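Local atomic coordinates of Na-K-Cl cotransporter (Methanosarcina acetivorans, PDB entry 3G40), a protein that probably carries chloride together with cations across the membrane as a member of the SLC12A family, and is represented here by its C-terminal cytoplasmic domain. Residues A[150-162]-A[236-250]. Numbering follows the deposited sequence.
Sequences AGLGRQNLINLWI and PIKSSKLPFASLHIF
Trp161 and Ile249 meet across two neighbouring parallel strands, 157-161 and 247-250, inside the ten-stranded twisted sheet of this alpha/beta domain. Trp161 N donates to Ile249 O, and Ile249 N reaches Asn159 O at 2.8 Å in an almost straight bond. The Trp161 indole is the main side-chain contact. With CG beside the backbone N (chi1 -69°), it lies alongside His248 and Phe250. Its NE1 donates to His248 ND1 at 3.0 Å; ND1 lies in the indole plane, and NE1 is slightly tilted from the imidazole plane. Phe250 stacks on the five-membered ring, offset and nearly parallel, with planes 9° apart. Over the same face, Pro236 CB makes a CH-pi contact with the six-membered ring, while Pro243 CD sits 3.7 Å from Trp161 CH2 at the edge. Replacing Trp161 with an alanine would probably leave His248 ND1 without its donor and open a gap between Pro236, Pro243 and Phe250. Ala245 CB packs over one imidazole face and Leu242 CD1 over the other. On the other side of the sheet, toward helix 179-192, Ile249 points CD1 at Ile158 CG2 and CG2 at Leu160 CD2, each 3.6 Å away. Where the strands begin, Ser246 OG sits beside its own backbone N (chi1 -53°). There it accepts two backbone bonds, from Asn156 N at 3.0 Å and Leu157 N at 3.1 Å.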
# COMPACT_ATOMS: atom_id res chain seq x y z
N ALA A 150 7.69 -2.09 3.57
CA ALA A 150 7.29 -2.97 2.47
C ALA A 150 5.78 -3.00 2.24
O ALA A 150 5.33 -3.35 1.15
CB ALA A 150 7.80 -4.38 2.70
N GLY A 151 4.98 -2.66 3.26
CA GLY A 151 3.54 -2.84 3.14
C GLY A 151 3.27 -4.26 2.65
O GLY A 151 3.89 -5.21 3.15
N LEU A 152 2.38 -4.42 1.68
CA LEU A 152 2.09 -5.75 1.14
C LEU A 152 2.91 -6.01 -0.10
O LEU A 152 2.70 -7.01 -0.80
CB LEU A 152 0.59 -5.91 0.85
CG LEU A 152 -0.29 -5.84 2.10
CD1 LEU A 152 -1.76 -5.68 1.76
CD2 LEU A 152 -0.06 -7.09 2.96
N GLY A 153 3.85 -5.11 -0.39
CA GLY A 153 4.83 -5.35 -1.44
C GLY A 153 4.16 -5.60 -2.77
O GLY A 153 3.23 -4.87 -3.15
N ARG A 154 4.59 -6.64 -3.48
CA ARG A 154 4.02 -6.94 -4.78
C ARG A 154 2.76 -7.80 -4.70
O ARG A 154 2.17 -8.11 -5.73
CB ARG A 154 5.07 -7.60 -5.70
CG ARG A 154 6.23 -6.68 -6.09
CD ARG A 154 7.31 -7.44 -6.89
NE ARG A 154 6.82 -7.96 -8.16
CZ ARG A 154 7.39 -8.95 -8.84
NH1 ARG A 154 8.47 -9.56 -8.37
NH2 ARG A 154 6.87 -9.35 -9.99
N GLN A 155 2.36 -8.20 -3.50
CA GLN A 155 1.20 -9.10 -3.31
C GLN A 155 1.27 -10.29 -4.27
O GLN A 155 0.27 -10.67 -4.88
CB GLN A 155 -0.12 -8.33 -3.51
CG GLN A 155 -0.19 -7.10 -2.65
CD GLN A 155 -1.56 -6.38 -2.65
OE1 GLN A 155 -2.50 -6.77 -3.33
NE2 GLN A 155 -1.64 -5.31 -1.88
N ASN A 156 2.45 -10.89 -4.40
CA ASN A 156 2.61 -11.99 -5.34
C ASN A 156 3.06 -13.30 -4.70
O ASN A 156 3.09 -14.35 -5.35
CB ASN A 156 3.54 -11.60 -6.49
CG ASN A 156 4.98 -11.43 -6.05
OD1 ASN A 156 5.25 -11.15 -4.89
ND2 ASN A 156 5.91 -11.59 -6.99
N LEU A 157 3.42 -13.24 -3.42
CA LEU A 157 3.87 -14.45 -2.72
C LEU A 157 3.27 -14.48 -1.33
O LEU A 157 3.37 -13.52 -0.58
CB LEU A 157 5.42 -14.50 -2.63
CG LEU A 157 6.19 -14.51 -3.96
CD1 LEU A 157 7.66 -14.17 -3.77
CD2 LEU A 157 6.01 -15.86 -4.66
N ILE A 158 2.65 -15.61 -0.99
CA ILE A 158 2.04 -15.81 0.32
C ILE A 158 2.64 -17.07 0.93
O ILE A 158 2.69 -18.10 0.26
CB ILE A 158 0.50 -15.99 0.20
CG1 ILE A 158 -0.15 -14.78 -0.48
CG2 ILE A 158 -0.12 -16.20 1.58
CD1 ILE A 158 -1.58 -15.01 -0.94
N ASN A 159 3.08 -16.99 2.18
CA ASN A 159 3.47 -18.18 2.94
C ASN A 159 2.43 -18.44 4.02
O ASN A 159 2.10 -17.54 4.79
CB ASN A 159 4.82 -18.00 3.63
CG ASN A 159 6.00 -18.03 2.67
OD1 ASN A 159 5.88 -18.48 1.53
ND2 ASN A 159 7.14 -17.56 3.14
N LEU A 160 1.92 -19.67 4.10
CA LEU A 160 1.09 -20.07 5.23
C LEU A 160 1.96 -20.93 6.14
O LEU A 160 2.41 -22.01 5.73
CB LEU A 160 -0.10 -20.90 4.74
CG LEU A 160 -1.46 -20.98 5.42
CD1 LEU A 160 -1.85 -22.44 5.38
CD2 LEU A 160 -1.57 -20.37 6.86
N TRP A 161 2.21 -20.46 7.35
CA TRP A 161 3.02 -21.17 8.33
C TRP A 161 2.16 -22.10 9.16
O TRP A 161 1.25 -21.67 9.87
CB TRP A 161 3.76 -20.19 9.24
CG TRP A 161 4.82 -19.45 8.52
CD1 TRP A 161 4.67 -18.30 7.80
CD2 TRP A 161 6.19 -19.84 8.38
NE1 TRP A 161 5.88 -17.93 7.25
CE2 TRP A 161 6.83 -18.86 7.60
CE3 TRP A 161 6.95 -20.91 8.87
CZ2 TRP A 161 8.19 -18.92 7.29
CZ3 TRP A 161 8.30 -20.97 8.56
CH2 TRP A 161 8.90 -19.98 7.78
N ILE A 162 2.46 -23.39 9.07
CA ILE A 162 1.69 -24.40 9.76
C ILE A 162 2.49 -24.93 10.94
O ILE A 162 3.61 -25.41 10.78
CB ILE A 162 1.32 -25.52 8.79
CG1 ILE A 162 0.38 -24.95 7.73
CG2 ILE A 162 0.71 -26.69 9.53
CD1 ILE A 162 0.05 -25.89 6.61
N PRO A 236 10.46 -20.81 12.91
CA PRO A 236 10.52 -19.43 12.40
C PRO A 236 10.89 -18.42 13.48
O PRO A 236 11.45 -17.37 13.17
CB PRO A 236 9.08 -19.16 11.92
CG PRO A 236 8.45 -20.50 11.81
CD PRO A 236 9.11 -21.39 12.79
N ILE A 237 10.55 -18.72 14.73
CA ILE A 237 10.90 -17.84 15.84
C ILE A 237 12.40 -17.87 16.10
O ILE A 237 13.00 -16.88 16.52
CB ILE A 237 10.16 -18.22 17.13
CG1 ILE A 237 8.65 -18.21 16.90
CG2 ILE A 237 10.54 -17.28 18.26
CD1 ILE A 237 7.86 -18.71 18.10
N LYS A 238 13.02 -19.02 15.84
CA LYS A 238 14.43 -19.22 16.15
C LYS A 238 15.36 -18.85 15.00
O LYS A 238 16.47 -18.35 15.23
CB LYS A 238 14.68 -20.67 16.59
CG LYS A 238 14.10 -21.02 17.95
CD LYS A 238 14.44 -22.46 18.34
CE LYS A 238 13.87 -22.82 19.70
NZ LYS A 238 14.34 -24.17 20.16
N SER A 239 14.92 -19.08 13.77
CA SER A 239 15.77 -18.85 12.61
C SER A 239 16.14 -17.37 12.47
O SER A 239 15.46 -16.50 13.00
CB SER A 239 15.11 -19.36 11.33
OG SER A 239 13.88 -18.71 11.09
N SER A 240 17.23 -17.10 11.76
CA SER A 240 17.68 -15.73 11.57
C SER A 240 16.91 -15.01 10.45
O SER A 240 16.73 -13.79 10.49
CB SER A 240 19.19 -15.70 11.28
OG SER A 240 19.54 -16.69 10.33
N LYS A 241 16.45 -15.78 9.47
CA LYS A 241 15.74 -15.22 8.32
C LYS A 241 14.58 -16.13 7.93
O LYS A 241 14.62 -17.33 8.19
CB LYS A 241 16.70 -15.08 7.13
CG LYS A 241 17.33 -16.41 6.73
CD LYS A 241 18.50 -16.23 5.77
CE LYS A 241 19.21 -17.57 5.55
NZ LYS A 241 20.32 -17.48 4.55
N LEU A 242 13.56 -15.56 7.30
CA LEU A 242 12.43 -16.35 6.81
C LEU A 242 12.47 -16.46 5.29
O LEU A 242 13.00 -15.58 4.62
CB LEU A 242 11.11 -15.71 7.24
CG LEU A 242 10.88 -15.50 8.74
CD1 LEU A 242 9.46 -15.00 8.99
CD2 LEU A 242 11.13 -16.79 9.50
N PRO A 243 11.92 -17.55 4.73
CA PRO A 243 11.79 -17.61 3.28
C PRO A 243 10.88 -16.47 2.84
O PRO A 243 9.85 -16.23 3.49
CB PRO A 243 11.09 -18.95 3.04
CG PRO A 243 11.34 -19.75 4.27
CD PRO A 243 11.43 -18.77 5.40
N PHE A 244 11.24 -15.79 1.76
CA PHE A 244 10.57 -14.53 1.43
C PHE A 244 9.10 -14.67 0.98
O PHE A 244 8.77 -15.59 0.23
CB PHE A 244 11.33 -13.75 0.37
CG PHE A 244 10.65 -12.45 0.01
CD1 PHE A 244 10.82 -11.33 0.80
CD2 PHE A 244 9.79 -12.38 -1.08
CE1 PHE A 244 10.17 -10.13 0.50
CE2 PHE A 244 9.13 -11.19 -1.38
CZ PHE A 244 9.33 -10.07 -0.59
N ALA A 245 8.25 -13.76 1.44
CA ALA A 245 6.87 -13.65 0.94
C ALA A 245 6.36 -12.21 1.03
O ALA A 245 6.85 -11.44 1.84
CB ALA A 245 5.92 -14.57 1.70
N SER A 246 5.36 -11.85 0.22
CA SER A 246 4.67 -10.56 0.36
C SER A 246 3.93 -10.53 1.68
O SER A 246 3.83 -9.48 2.36
CB SER A 246 3.65 -10.38 -0.78
OG SER A 246 4.26 -10.56 -2.06
N LEU A 247 3.39 -11.68 2.05
CA LEU A 247 2.62 -11.79 3.27
C LEU A 247 2.83 -13.16 3.88
O LEU A 247 2.66 -14.19 3.20
CB LEU A 247 1.13 -11.62 2.99
CG LEU A 247 0.19 -11.80 4.20
CD1 LEU A 247 0.31 -10.64 5.20
CD2 LEU A 247 -1.27 -11.96 3.76
N HIS A 248 3.19 -13.17 5.16
CA HIS A 248 3.27 -14.39 5.94
C HIS A 248 2.00 -14.52 6.79
O HIS A 248 1.66 -13.60 7.53
CB HIS A 248 4.47 -14.32 6.88
CG HIS A 248 5.78 -14.23 6.16
ND1 HIS A 248 6.52 -15.34 5.83
CD2 HIS A 248 6.48 -13.16 5.72
CE1 HIS A 248 7.62 -14.96 5.21
NE2 HIS A 248 7.63 -13.64 5.14
N ILE A 249 1.31 -15.65 6.66
CA ILE A 249 0.15 -15.96 7.50
C ILE A 249 0.55 -16.98 8.56
O ILE A 249 1.10 -18.04 8.25
CB ILE A 249 -1.00 -16.54 6.64
CG1 ILE A 249 -1.38 -15.54 5.53
CG2 ILE A 249 -2.22 -16.90 7.52
CD1 ILE A 249 -2.28 -16.11 4.47
N PHE A 250 0.32 -16.62 9.83
CA PHE A 250 0.58 -17.51 10.96
C PHE A 250 -0.73 -17.78 11.69
O PHE A 250 -1.71 -17.05 11.52
CB PHE A 250 1.54 -16.85 11.94
CG PHE A 250 2.92 -16.60 11.38
CD1 PHE A 250 3.22 -15.40 10.75
CD2 PHE A 250 3.91 -17.56 11.50
CE1 PHE A 250 4.49 -15.17 10.24
CE2 PHE A 250 5.19 -17.33 10.98
CZ PHE A 250 5.48 -16.14 10.35
O HOH W 1 5.34 -7.24 2.17
O HOH W 2 6.21 -8.47 -2.25
O HOH W 3 6.61 -17.24 -0.62